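Local structure of neuraminidase (Influenza A virus, 4GDJ) at residues 276-281 and 293-298; 203-208 and 333-338; 52-57 and 81-86. The protein is a beta-propeller relative of influenza sialidases, predicted to remove terminal sialic acids from glycoconjugates although its putative active site has diverged. All coordinates share one frame; numbering follows the deposited sequence.

Contact 1 of 3, residues 276-281 and 293-298; sequences PAWTSK and LEQIPD
Ala-277 and Thr-279 face Ile-296 and Glu-294 as hydrogen-bonded antiparallel pairs, each pair closed by two backbone bonds. The shortest runs 2.8 Å from Ile-296 N to Ala-277 O. Between and beyond them, the non-hydrogen-bonded pairs Trp-278/Gln-295 and Ser-280/Leu-293 bring CA-H groups close to carbonyls, as where Trp-278 CA lies 3.1 Å from Glu-294 O.

Aromatic and apolar packing occupies the face bearing Trp-278, Gln-295, Ser-280 and Leu-293. Gln-295 CB sits over the six-membered ring of Trp-278, 3.5 Å from its centroid and 5° off the ring normal, a CH-pi contact. With CG anti to the backbone N (chi1 -173°), the glutamine chain continues across the indole, and its CG also meets Pro-276 CB at 3.7 Å. Leu-293 CB lies 3.9 Å from Trp-278 CE3, while its CD2 branch packs on Ser-280 CB. The indole NE1 is satisfied by Val-18 O, and Trp-21 adds an edge-to-face ring contact.

On the face of Ala-277, Thr-279, Glu-294 and Ile-296, two waters each bridge Thr-279 OG1 (2.9 Å from either) to Glu-294 OE1, donating to the carboxylate. Reaching in from beside this face, Lys-281 NZ stays 4.1 Å from Glu-294 OE1, too far for a salt bridge, though the opposite charges may still attract weakly.

Together these pairings form an antiparallel beta hairpin within a propeller blade, strand 277-281 lying at one side of strand 289-296 and strand 308-313 at the other.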
ATOM      1  N   PRO A 276      10.091   8.847 -15.471  1.00 26.86           N
ATOM      2  CA  PRO A 276      10.328   9.509 -14.197  1.00 22.23           C
ATOM      3  C   PRO A 276       9.683   8.812 -12.968  1.00 23.69           C
ATOM      4  O   PRO A 276       8.645   8.164 -13.081  1.00 27.53           O
ATOM      5  CB  PRO A 276       9.643  10.859 -14.407  1.00 25.23           C
ATOM      6  CG  PRO A 276       8.526  10.553 -15.317  1.00 28.43           C
ATOM      7  CD  PRO A 276       9.057   9.542 -16.257  1.00 30.64           C
ATOM      8  N   ALA A 277      10.308   9.000 -11.816  1.00 23.83           N
ATOM      9  CA  ALA A 277       9.759   8.570 -10.543  1.00 28.00           C
ATOM     10  C   ALA A 277       9.010   9.708  -9.884  1.00 27.96           C
ATOM     11  O   ALA A 277       9.243  10.892 -10.179  1.00 20.78           O
ATOM     12  CB  ALA A 277      10.869   8.105  -9.643  1.00 22.66           C
ATOM     13  N   TRP A 278       8.109   9.369  -8.972  1.00 19.04           N
ATOM     14  CA  TRP A 278       7.431  10.384  -8.203  1.00 16.97           C
ATOM     15  C   TRP A 278       7.423   9.979  -6.753  1.00 23.36           C
ATOM     16  O   TRP A 278       7.046   8.839  -6.448  1.00 21.53           O
ATOM     17  CB  TRP A 278       6.004  10.516  -8.662  1.00 20.37           C
ATOM     18  CG  TRP A 278       5.737  11.197  -9.940  1.00 25.86           C
ATOM     19  CD1 TRP A 278       5.731  10.649 -11.197  1.00 24.75           C
ATOM     20  CD2 TRP A 278       5.347  12.557 -10.090  1.00 17.33           C
ATOM     21  NE1 TRP A 278       5.384  11.600 -12.108  1.00 27.54           N
ATOM     22  CE2 TRP A 278       5.136  12.780 -11.453  1.00 28.17           C
ATOM     23  CE3 TRP A 278       5.164  13.612  -9.188  1.00 22.84           C
ATOM     24  CZ2 TRP A 278       4.739  14.033 -11.953  1.00 22.02           C
ATOM     25  CZ3 TRP A 278       4.792  14.854  -9.685  1.00 23.06           C
ATOM     26  CH2 TRP A 278       4.575  15.047 -11.056  1.00 25.33           C
ATOM     27  N   THR A 279       7.856  10.885  -5.882  1.00 19.16           N
ATOM     28  CA  THR A 279       7.825  10.684  -4.454  1.00 20.93           C
ATOM     29  C   THR A 279       6.694  11.483  -3.883  1.00 27.10           C
ATOM     30  O   THR A 279       6.107  12.318  -4.567  1.00 26.87           O
ATOM     31  CB  THR A 279       9.120  11.110  -3.743  1.00 23.24           C
ATOM     32  OG1 THR A 279       9.407  12.464  -4.060  1.00 31.53           O
ATOM     33  CG2 THR A 279      10.269  10.262  -4.178  1.00 24.07           C
ATOM     34  N   SER A 280       6.370  11.196  -2.619  1.00 24.53           N
ATOM     35  CA  SER A 280       5.250  11.820  -1.969  1.00 17.72           C
ATOM     36  C   SER A 280       5.472  11.827  -0.468  1.00 23.65           C
ATOM     37  O   SER A 280       5.993  10.854   0.102  1.00 20.31           O
ATOM     38  CB  SER A 280       3.962  11.088  -2.358  1.00 25.84           C
ATOM     39  OG  SER A 280       3.981   9.744  -1.881  1.00 24.03           O
ATOM     40  N   LYS A 281       5.111  12.924   0.176  1.00 24.20           N
ATOM     41  CA  LYS A 281       5.341  13.085   1.606  1.00 22.40           C
ATOM     42  C   LYS A 281       4.532  14.255   2.133  1.00 31.79           C
ATOM     43  O   LYS A 281       3.941  15.036   1.368  1.00 26.89           O
ATOM     44  CB  LYS A 281       6.809  13.368   1.865  1.00 24.97           C
ATOM     45  CG  LYS A 281       7.254  14.614   1.141  1.00 25.45           C
ATOM     46  CD  LYS A 281       8.721  14.829   1.308  1.00 29.63           C
ATOM     47  CE  LYS A 281       9.115  16.196   0.686  1.00 49.05           C
ATOM     48  NZ  LYS A 281      10.563  16.454   0.924  1.00 53.97           N
ATOM     49  N   LEU A 293       4.010  16.096  -3.940  1.00 17.84           N
ATOM     50  CA  LEU A 293       4.457  15.159  -4.965  1.00 20.82           C
ATOM     51  C   LEU A 293       5.620  15.761  -5.736  1.00 29.95           C
ATOM     52  O   LEU A 293       5.535  16.907  -6.210  1.00 27.95           O
ATOM     53  CB  LEU A 293       3.346  14.893  -5.959  1.00 25.44           C
ATOM     54  CG  LEU A 293       2.014  14.439  -5.393  1.00 30.25           C
ATOM     55  CD1 LEU A 293       1.007  14.312  -6.505  1.00 25.82           C
ATOM     56  CD2 LEU A 293       2.183  13.103  -4.717  1.00 33.70           C
ATOM     57  N   GLU A 294       6.695  14.995  -5.881  1.00 21.51           N
ATOM     58  CA  GLU A 294       7.881  15.448  -6.598  1.00 21.68           C
ATOM     59  C   GLU A 294       8.274  14.462  -7.657  1.00 30.03           C
ATOM     60  O   GLU A 294       8.390  13.262  -7.374  1.00 24.09           O
ATOM     61  CB  GLU A 294       9.059  15.659  -5.634  1.00 21.57           C
ATOM     62  CG  GLU A 294       8.847  16.787  -4.661  1.00 33.99           C
ATOM     63  CD  GLU A 294      10.022  17.005  -3.743  1.00 53.93           C
ATOM     64  OE1 GLU A 294      10.543  16.026  -3.164  1.00 59.79           O
ATOM     65  OE2 GLU A 294      10.432  18.170  -3.608  1.00 67.11           O
ATOM     66  N   GLN A 295       8.473  14.970  -8.875  1.00 23.23           N
ATOM     67  CA  GLN A 295       8.908  14.164 -10.008  1.00 15.08           C
ATOM     68  C   GLN A 295      10.440  14.177 -10.134  1.00 25.11           C
ATOM     69  O   GLN A 295      11.081  15.242 -10.000  1.00 24.75           O
ATOM     70  CB  GLN A 295       8.265  14.692 -11.281  1.00 24.99           C
ATOM     71  CG  GLN A 295       8.518  13.838 -12.504  1.00 25.85           C
ATOM     72  CD  GLN A 295       7.945  14.475 -13.791  1.00 37.48           C
ATOM     73  OE1 GLN A 295       7.085  13.901 -14.454  1.00 36.93           O
ATOM     74  NE2 GLN A 295       8.413  15.675 -14.115  1.00 35.46           N
ATOM     75  N   ILE A 296      11.021  12.991 -10.343  1.00 25.28           N
ATOM     76  CA  ILE A 296      12.457  12.807 -10.455  1.00 31.66           C
ATOM     77  C   ILE A 296      12.747  12.087 -11.773  1.00 29.61           C
ATOM     78  O   ILE A 296      12.625  10.873 -11.850  1.00 26.48           O
ATOM     79  CB  ILE A 296      13.007  11.978  -9.285  1.00 27.65           C
ATOM     80  CG1 ILE A 296      12.819  12.709  -7.959  1.00 22.97           C
ATOM     81  CG2 ILE A 296      14.477  11.712  -9.477  1.00 24.95           C
ATOM     82  CD1 ILE A 296      12.941  11.782  -6.763  1.00 27.19           C
ATOM     83  N   PRO A 297      13.104  12.835 -12.835  1.00 28.30           N
ATOM     84  CA  PRO A 297      13.236  12.185 -14.150  1.00 23.51           C
ATOM     85  C   PRO A 297      14.229  11.022 -14.201  1.00 21.40           C
ATOM     86  O   PRO A 297      13.982  10.053 -14.924  1.00 28.92           O
ATOM     87  CB  PRO A 297      13.677  13.334 -15.079  1.00 31.97           C
ATOM     88  CG  PRO A 297      13.085  14.562 -14.451  1.00 31.21           C
ATOM     89  CD  PRO A 297      13.251  14.299 -12.934  1.00 31.24           C
ATOM     90  N   ASP A 298      15.311  11.054 -13.443  1.00 20.85           N
ATOM     91  CA  ASP A 298      16.268   9.970 -13.606  1.00 24.67           C
ATOM     92  C   ASP A 298      15.930   8.759 -12.726  1.00 34.53           C
ATOM     93  O   ASP A 298      16.727   7.836 -12.625  1.00 29.66           O
ATOM     94  CB  ASP A 298      17.680  10.452 -13.298  1.00 27.46           C
ATOM     95  CG  ASP A 298      18.179  11.479 -14.331  1.00 38.45           C
ATOM     96  OD1 ASP A 298      17.479  11.684 -15.341  1.00 46.44           O
ATOM     97  OD2 ASP A 298      19.264  12.059 -14.122  1.00 48.30           O
TER
HETATM   98  O   HOH W   1       7.882  14.298  -2.488  1.00 31.19           O
HETATM   99  O   HOH W   2      11.869  14.006  -3.770  1.00 42.41           O

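Contact 2 of 3, residues 203-208 and 333-338; sequences YTINNL and ECQRVC
Gln-335 reaches across to the hairpin turn at Ile-205 and Asn-206. Its CB points toward that turn, and the chain then runs nearly extended (chi2 169°), so that CB and CG carry the amide over to the backbone of the other segment. CD arrives 4.0 Å from Ile-205 CA. From there the two ends of the amide part company. OE1 accepts Asn-206 N at 2.9 Å in a nearly straight bond (160° at the hydrogen); the N-H lies in the carbonyl plane, on a lone pair of the oxygen. The same oxygen lies 3.4 Å from Ile-205 CA and also near its CG2 branch. NE2 donates to a water at 3.0 Å, and this water also accepts from Asn-207 N and donates to Thr-204 OG1. With an acceptor at one end and a donor at the other both engaged, the amide's rotation is fixed.

The turn it grips joins strands 200-205 and 208-214 of one propeller blade, with Asn-206 and Asn-207 both in left-handed backbone conformation. Gln-335 comes from the loop leading into strand 338-343, in the blade where N-terminal strand 20-25 pairs with C-terminal strand 355-362 and closes the ring. Thr-204 OG1 passes its own hydrogen to Leu-208 O, 2.8 Å away, which also accepts from Ile-205 N, so two donors grip this oxygen.

Apolar contacts lie further along the two segments, at Val-337. Its CG2 meets Ile-205 CD1 at 4.1 Å, the two side chains crossing at about a right angle, while the CG1 branch lies 4.4 Å from Tyr-203 CG. The tyrosine hydroxyl is bound elsewhere, to Glu-274. Gln-325 links the segments a second time, accepting from Thr-204 N and donating to Arg-336 O, and Cys-334 is tied to Cys-16 by a disulfide.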
ATOM      1  N   TYR A 203       1.836  -1.717  -7.353  1.00 20.65           N
ATOM      2  CA  TYR A 203       1.144  -1.546  -8.625  1.00 15.36           C
ATOM      3  C   TYR A 203       1.908  -2.391  -9.606  1.00 19.46           C
ATOM      4  O   TYR A 203       2.973  -2.882  -9.295  1.00 22.64           O
ATOM      5  CB  TYR A 203       1.098  -0.070  -9.085  1.00 23.39           C
ATOM      6  CG  TYR A 203       2.456   0.467  -9.376  1.00 18.43           C
ATOM      7  CD1 TYR A 203       3.259   0.968  -8.360  1.00 21.51           C
ATOM      8  CD2 TYR A 203       2.954   0.445 -10.665  1.00 25.64           C
ATOM      9  CE1 TYR A 203       4.503   1.434  -8.615  1.00 25.16           C
ATOM     10  CE2 TYR A 203       4.212   0.923 -10.940  1.00 22.96           C
ATOM     11  CZ  TYR A 203       4.971   1.420  -9.925  1.00 24.11           C
ATOM     12  OH  TYR A 203       6.235   1.863 -10.209  1.00 24.12           O
ATOM     13  N   THR A 204       1.355  -2.582 -10.796  1.00 19.12           N
ATOM     14  CA  THR A 204       2.046  -3.351 -11.809  1.00 25.51           C
ATOM     15  C   THR A 204       2.074  -2.603 -13.137  1.00 31.12           C
ATOM     16  O   THR A 204       1.086  -2.019 -13.549  1.00 24.51           O
ATOM     17  CB  THR A 204       1.407  -4.741 -12.008  1.00 29.13           C
ATOM     18  OG1 THR A 204       2.175  -5.501 -12.942  1.00 30.61           O
ATOM     19  CG2 THR A 204      -0.015  -4.649 -12.470  1.00 26.67           C
ATOM     20  N   ILE A 205       3.233  -2.646 -13.774  1.00 30.07           N
ATOM     21  CA  ILE A 205       3.415  -2.145 -15.134  1.00 35.99           C
ATOM     22  C   ILE A 205       4.330  -3.117 -15.878  1.00 32.73           C
ATOM     23  O   ILE A 205       5.397  -3.471 -15.387  1.00 35.64           O
ATOM     24  CB  ILE A 205       4.046  -0.770 -15.131  1.00 39.22           C
ATOM     25  CG1 ILE A 205       3.054   0.248 -14.590  1.00 38.39           C
ATOM     26  CG2 ILE A 205       4.477  -0.389 -16.547  1.00 52.27           C
ATOM     27  CD1 ILE A 205       3.633   1.644 -14.463  1.00 49.54           C
ATOM     28  N   ASN A 206       3.876  -3.603 -17.028  1.00 40.33           N
ATOM     29  CA  ASN A 206       4.689  -4.484 -17.870  1.00 45.72           C
ATOM     30  C   ASN A 206       5.076  -5.798 -17.192  1.00 43.30           C
ATOM     31  O   ASN A 206       6.223  -6.225 -17.244  1.00 52.11           O
ATOM     32  CB  ASN A 206       5.934  -3.747 -18.342  1.00 52.47           C
ATOM     33  CG  ASN A 206       5.619  -2.682 -19.394  1.00 66.62           C
ATOM     34  OD1 ASN A 206       4.650  -2.804 -20.158  1.00 64.08           O
ATOM     35  ND2 ASN A 206       6.434  -1.633 -19.433  1.00 67.41           N
ATOM     36  N   ASN A 207       4.092  -6.433 -16.579  1.00 38.84           N
ATOM     37  CA  ASN A 207       4.293  -7.629 -15.750  1.00 62.73           C
ATOM     38  C   ASN A 207       5.489  -7.592 -14.763  1.00 50.26           C
ATOM     39  O   ASN A 207       5.954  -8.632 -14.297  1.00 57.81           O
ATOM     40  CB  ASN A 207       4.316  -8.904 -16.614  1.00 71.71           C
ATOM     41  CG  ASN A 207       2.971  -9.182 -17.285  1.00 75.89           C
ATOM     42  OD1 ASN A 207       1.925  -8.666 -16.872  1.00 68.96           O
ATOM     43  ND2 ASN A 207       2.996 -10.001 -18.327  1.00 82.23           N
ATOM     44  N   LEU A 208       5.950  -6.398 -14.415  1.00 34.27           N
ATOM     45  CA  LEU A 208       6.717  -6.229 -13.180  1.00 33.68           C
ATOM     46  C   LEU A 208       5.760  -5.778 -12.089  1.00 31.79           C
ATOM     47  O   LEU A 208       4.816  -5.009 -12.339  1.00 29.93           O
ATOM     48  CB  LEU A 208       7.789  -5.168 -13.355  1.00 30.56           C
ATOM     49  CG  LEU A 208       9.218  -5.531 -12.979  1.00 50.08           C
ATOM     50  CD1 LEU A 208       9.633  -6.889 -13.557  1.00 50.41           C
ATOM     51  CD2 LEU A 208      10.135  -4.443 -13.479  1.00 49.15           C
ATOM     52  N   GLU A 333      -4.099   2.359 -23.590  1.00 87.22           N
ATOM     53  CA  GLU A 333      -2.775   2.279 -24.205  1.00 86.98           C
ATOM     54  C   GLU A 333      -1.673   2.035 -23.164  1.00 76.77           C
ATOM     55  O   GLU A 333      -1.111   0.938 -23.087  1.00 79.91           O
ATOM     56  CB  GLU A 333      -2.489   3.561 -24.997  1.00 98.79           C
ATOM     57  CG  GLU A 333      -1.065   3.649 -25.555  1.00105.42           C
ATOM     58  CD  GLU A 333      -1.028   3.875 -27.062  1.00109.35           C
ATOM     59  OE1 GLU A 333      -1.998   3.490 -27.756  1.00112.72           O
ATOM     60  OE2 GLU A 333      -0.022   4.438 -27.553  1.00103.93           O
ATOM     61  N   CYS A 334      -1.353   3.068 -22.384  1.00 56.62           N
ATOM     62  CA  CYS A 334      -0.454   2.928 -21.245  1.00 47.98           C
ATOM     63  C   CYS A 334      -1.276   2.398 -20.066  1.00 38.87           C
ATOM     64  O   CYS A 334      -2.480   2.619 -19.996  1.00 39.54           O
ATOM     65  CB  CYS A 334       0.167   4.281 -20.870  1.00 43.87           C
ATOM     66  SG  CYS A 334       1.175   5.108 -22.173  1.00 49.08           S
ATOM     67  N   GLN A 335      -0.641   1.706 -19.137  1.00 34.71           N
ATOM     68  CA  GLN A 335      -1.357   1.259 -17.936  1.00 38.01           C
ATOM     69  C   GLN A 335      -1.556   2.415 -16.963  1.00 31.18           C
ATOM     70  O   GLN A 335      -0.632   3.156 -16.673  1.00 50.14           O
ATOM     71  CB  GLN A 335      -0.605   0.115 -17.260  1.00 41.24           C
ATOM     72  CG  GLN A 335      -0.660  -1.175 -18.079  1.00 51.66           C
ATOM     73  CD  GLN A 335       0.293  -2.252 -17.575  1.00 56.70           C
ATOM     74  OE1 GLN A 335       1.469  -2.298 -17.975  1.00 54.93           O
ATOM     75  NE2 GLN A 335      -0.213  -3.130 -16.699  1.00 39.59           N
ATOM     76  N   ARG A 336      -2.771   2.576 -16.477  1.00 28.63           N
ATOM     77  CA  ARG A 336      -3.044   3.588 -15.461  1.00 31.42           C
ATOM     78  C   ARG A 336      -2.533   3.249 -14.053  1.00 31.87           C
ATOM     79  O   ARG A 336      -2.455   2.080 -13.653  1.00 30.27           O
ATOM     80  CB  ARG A 336      -4.534   3.899 -15.417  1.00 43.83           C
ATOM     81  CG  ARG A 336      -4.828   5.304 -15.962  1.00 65.59           C
ATOM     82  CD  ARG A 336      -6.275   5.470 -16.371  1.00 79.33           C
ATOM     83  NE  ARG A 336      -7.120   6.043 -15.322  1.00 76.93           N
ATOM     84  CZ  ARG A 336      -8.344   5.608 -15.027  1.00 69.55           C
ATOM     85  NH1 ARG A 336      -8.873   4.581 -15.691  1.00 69.20           N
ATOM     86  NH2 ARG A 336      -9.050   6.198 -14.063  1.00 61.07           N
ATOM     87  N   VAL A 337      -2.173   4.303 -13.322  1.00 26.43           N
ATOM     88  CA  VAL A 337      -1.773   4.224 -11.922  1.00 28.78           C
ATOM     89  C   VAL A 337      -2.429   5.382 -11.219  1.00 32.59           C
ATOM     90  O   VAL A 337      -2.363   6.520 -11.692  1.00 26.91           O
ATOM     91  CB  VAL A 337      -0.274   4.398 -11.715  1.00 26.29           C
ATOM     92  CG1 VAL A 337       0.094   4.051 -10.276  1.00 30.93           C
ATOM     93  CG2 VAL A 337       0.481   3.535 -12.638  1.00 36.19           C
ATOM     94  N   CYS A 338      -3.034   5.088 -10.077  1.00 22.60           N
ATOM     95  CA  CYS A 338      -3.673   6.074  -9.233  1.00 21.86           C
ATOM     96  C   CYS A 338      -3.238   5.897  -7.798  1.00 28.18           C
ATOM     97  O   CYS A 338      -2.570   4.916  -7.468  1.00 22.90           O
ATOM     98  CB  CYS A 338      -5.184   5.933  -9.308  1.00 20.19           C
ATOM     99  SG  CYS A 338      -5.842   5.929 -10.989  1.00 27.23           S
TER
HETATM  100  O   HOH W   3       1.521  -5.400 -15.736  1.00 43.09           O

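Contact 3 of 3, residues 52-57 and 81-86; sequences SCFKFF and KTPIGS
Lys-55 and Thr-82 satisfy each other's backbone on both sides: Lys-55 N donates to Thr-82 O and Thr-82 N to Lys-55 O, each at 2.8 Å. At the strand end, Ile-84 N donates to Cys-53 O at 3.1 Å, just where the chain enters a type I turn closed by Ser-86 N on Pro-83 O. The lysine side chain, bent at chi3 (-63°), passes the CD1 tip of Ile-84 and delivers NZ to Ser-86 O at 2.7 Å, nearly along the C=O axis; Asn-88 OD1 is a weaker second acceptor. Thr-82 OG1 is engaged by Ser-93 and Asn-88, and it also meets the edge of the Phe-57 ring, 3.2 Å from CE1.

On the face of Phe-56 and Lys-81, the ammonium of Lys-81 turns to aromatic rings. Its NZ stands 4.2 Å from the Phe-54 centroid, 6° off the normal, in a cation-pi contact, while the extended chain runs over one face of the Phe-56 ring, in the same direction as that side chain. Trp-111 offers the same cation a second ring.

Strands 53-62 and 78-83 are the two inner strands of a four-stranded antiparallel blade, flanked by strands 39-48 and 94-98.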
ATOM      1  N   SER A  52     -16.215  -0.574 -11.664  1.00 40.96           N
ATOM      2  CA  SER A  52     -16.386   0.293 -10.489  1.00 43.76           C
ATOM      3  C   SER A  52     -15.251   0.087  -9.475  1.00 38.22           C
ATOM      4  O   SER A  52     -14.566  -0.927  -9.501  1.00 40.16           O
ATOM      5  CB  SER A  52     -17.749   0.013  -9.825  1.00 41.27           C
ATOM      6  OG  SER A  52     -18.130  -1.339 -10.004  1.00 60.85           O
ATOM      7  N   CYS A  53     -15.077   1.051  -8.581  1.00 34.72           N
ATOM      8  CA  CYS A  53     -14.023   1.005  -7.568  1.00 31.23           C
ATOM      9  C   CYS A  53     -14.647   1.016  -6.177  1.00 32.23           C
ATOM     10  O   CYS A  53     -15.718   1.619  -5.957  1.00 33.31           O
ATOM     11  CB  CYS A  53     -13.086   2.208  -7.744  1.00 31.01           C
ATOM     12  SG  CYS A  53     -12.042   2.116  -9.236  1.00 39.61           S
ATOM     13  N   PHE A  54     -13.983   0.355  -5.236  1.00 34.70           N
ATOM     14  CA  PHE A  54     -14.508   0.238  -3.870  1.00 23.11           C
ATOM     15  C   PHE A  54     -13.484   0.658  -2.838  1.00 23.90           C
ATOM     16  O   PHE A  54     -12.280   0.583  -3.089  1.00 27.65           O
ATOM     17  CB  PHE A  54     -14.954  -1.185  -3.602  1.00 22.57           C
ATOM     18  CG  PHE A  54     -15.985  -1.652  -4.551  1.00 29.25           C
ATOM     19  CD1 PHE A  54     -15.624  -2.167  -5.779  1.00 29.36           C
ATOM     20  CD2 PHE A  54     -17.330  -1.537  -4.237  1.00 36.91           C
ATOM     21  CE1 PHE A  54     -16.603  -2.592  -6.675  1.00 39.43           C
ATOM     22  CE2 PHE A  54     -18.303  -1.961  -5.133  1.00 35.37           C
ATOM     23  CZ  PHE A  54     -17.936  -2.471  -6.343  1.00 29.84           C
ATOM     24  N   LYS A  55     -14.001   1.151  -1.714  1.00 22.32           N
ATOM     25  CA  LYS A  55     -13.231   1.352  -0.508  1.00 23.09           C
ATOM     26  C   LYS A  55     -13.378   0.102   0.317  1.00 24.62           C
ATOM     27  O   LYS A  55     -14.510  -0.310   0.638  1.00 28.81           O
ATOM     28  CB  LYS A  55     -13.734   2.537   0.316  1.00 29.31           C
ATOM     29  CG  LYS A  55     -13.293   3.867  -0.207  1.00 47.30           C
ATOM     30  CD  LYS A  55     -13.973   5.028   0.536  1.00 56.69           C
ATOM     31  CE  LYS A  55     -15.485   5.030   0.351  1.00 51.92           C
ATOM     32  NZ  LYS A  55     -16.143   6.011   1.251  1.00 62.84           N
ATOM     33  N   PHE A  56     -12.232  -0.500   0.631  1.00 24.59           N
ATOM     34  CA  PHE A  56     -12.147  -1.608   1.580  1.00 20.82           C
ATOM     35  C   PHE A  56     -11.571  -1.036   2.866  1.00 28.22           C
ATOM     36  O   PHE A  56     -10.613  -0.264   2.824  1.00 21.86           O
ATOM     37  CB  PHE A  56     -11.245  -2.716   1.044  1.00 18.93           C
ATOM     38  CG  PHE A  56     -11.834  -3.486  -0.103  1.00 22.92           C
ATOM     39  CD1 PHE A  56     -11.700  -3.030  -1.397  1.00 26.90           C
ATOM     40  CD2 PHE A  56     -12.519  -4.682   0.114  1.00 19.54           C
ATOM     41  CE1 PHE A  56     -12.262  -3.727  -2.471  1.00 23.97           C
ATOM     42  CE2 PHE A  56     -13.075  -5.384  -0.947  1.00 23.16           C
ATOM     43  CZ  PHE A  56     -12.924  -4.911  -2.249  1.00 28.46           C
ATOM     44  N   PHE A  57     -12.149  -1.394   4.016  1.00 21.70           N
ATOM     45  CA  PHE A  57     -11.702  -0.815   5.263  1.00 20.70           C
ATOM     46  C   PHE A  57     -12.043  -1.699   6.454  1.00 20.78           C
ATOM     47  O   PHE A  57     -12.920  -2.543   6.382  1.00 24.82           O
ATOM     48  CB  PHE A  57     -12.287   0.586   5.479  1.00 22.70           C
ATOM     49  CG  PHE A  57     -13.775   0.606   5.598  1.00 29.65           C
ATOM     50  CD1 PHE A  57     -14.568   0.604   4.462  1.00 28.02           C
ATOM     51  CD2 PHE A  57     -14.384   0.591   6.834  1.00 26.99           C
ATOM     52  CE1 PHE A  57     -15.931   0.608   4.551  1.00 24.64           C
ATOM     53  CE2 PHE A  57     -15.777   0.581   6.938  1.00 27.02           C
ATOM     54  CZ  PHE A  57     -16.543   0.601   5.793  1.00 25.91           C
ATOM     55  N   LYS A  81     -16.702  -3.171   2.814  1.00 29.88           N
ATOM     56  CA  LYS A  81     -16.502  -2.667   1.469  1.00 28.79           C
ATOM     57  C   LYS A  81     -17.649  -1.700   1.103  1.00 33.71           C
ATOM     58  O   LYS A  81     -18.817  -1.933   1.427  1.00 33.68           O
ATOM     59  CB  LYS A  81     -16.441  -3.880   0.547  1.00 28.97           C
ATOM     60  CG  LYS A  81     -16.677  -3.662  -0.871  1.00 26.08           C
ATOM     61  CD  LYS A  81     -16.817  -4.969  -1.575  1.00 33.00           C
ATOM     62  CE  LYS A  81     -17.377  -4.761  -2.977  1.00 48.38           C
ATOM     63  NZ  LYS A  81     -17.306  -5.973  -3.829  1.00 53.95           N
ATOM     64  N   THR A  82     -17.308  -0.608   0.431  1.00 33.70           N
ATOM     65  CA  THR A  82     -18.277   0.419   0.084  1.00 32.96           C
ATOM     66  C   THR A  82     -17.948   0.988  -1.276  1.00 29.06           C
ATOM     67  O   THR A  82     -16.781   1.280  -1.548  1.00 31.99           O
ATOM     68  CB  THR A  82     -18.178   1.622   1.028  1.00 33.30           C
ATOM     69  OG1 THR A  82     -18.279   1.190   2.383  1.00 41.40           O
ATOM     70  CG2 THR A  82     -19.273   2.620   0.723  1.00 40.15           C
ATOM     71  N   PRO A  83     -18.967   1.204  -2.113  1.00 36.71           N
ATOM     72  CA  PRO A  83     -18.761   1.925  -3.384  1.00 33.75           C
ATOM     73  C   PRO A  83     -18.074   3.256  -3.158  1.00 22.54           C
ATOM     74  O   PRO A  83     -18.404   4.013  -2.231  1.00 29.72           O
ATOM     75  CB  PRO A  83     -20.180   2.156  -3.898  1.00 40.49           C
ATOM     76  CG  PRO A  83     -21.005   1.069  -3.238  1.00 46.34           C
ATOM     77  CD  PRO A  83     -20.372   0.810  -1.907  1.00 37.27           C
ATOM     78  N   ILE A  84     -17.099   3.538  -4.000  1.00 30.40           N
ATOM     79  CA  ILE A  84     -16.225   4.687  -3.823  1.00 32.27           C
ATOM     80  C   ILE A  84     -17.000   6.018  -3.673  1.00 51.10           C
ATOM     81  O   ILE A  84     -16.601   6.901  -2.879  1.00 49.76           O
ATOM     82  CB  ILE A  84     -15.200   4.731  -4.960  1.00 44.37           C
ATOM     83  CG1 ILE A  84     -14.080   5.729  -4.673  1.00 47.01           C
ATOM     84  CG2 ILE A  84     -15.898   5.072  -6.267  1.00 46.21           C
ATOM     85  CD1 ILE A  84     -13.565   5.668  -3.257  1.00 47.53           C
ATOM     86  N   GLY A  85     -18.126   6.152  -4.372  1.00 40.74           N
ATOM     87  CA  GLY A  85     -18.909   7.379  -4.238  1.00 48.03           C
ATOM     88  C   GLY A  85     -19.679   7.583  -2.930  1.00 59.08           C
ATOM     89  O   GLY A  85     -20.222   8.658  -2.704  1.00 59.79           O
ATOM     90  N   SER A  86     -19.741   6.571  -2.065  1.00 51.17           N
ATOM     91  CA  SER A  86     -20.606   6.631  -0.877  1.00 50.41           C
ATOM     92  C   SER A  86     -19.850   6.836   0.436  1.00 50.20           C
ATOM     93  O   SER A  86     -18.664   6.527   0.536  1.00 48.46           O
ATOM     94  CB  SER A  86     -21.412   5.335  -0.745  1.00 50.62           C
ATOM     95  OG  SER A  86     -22.085   5.025  -1.943  1.00 53.21           O
TER

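Contacts 1 and 3 each join neighbouring antiparallel strands within a propeller blade, whereas contact 2 ties the hairpin turn of one blade to a loop of another. No strand is shared among the three. Contact 1 is the most buried, its pairing backed by an indole; contact 3 is only partly buried, and its lysines settle on a carbonyl and on aromatic rings. Contact 2 is the thinnest, depending on a single side-chain amide, a water and a few apolar branches. It lies between the others in space, its nearest atoms about 7 Å from each, while contacts 1 and 3 stay about 17 Å apart at their nearest atoms.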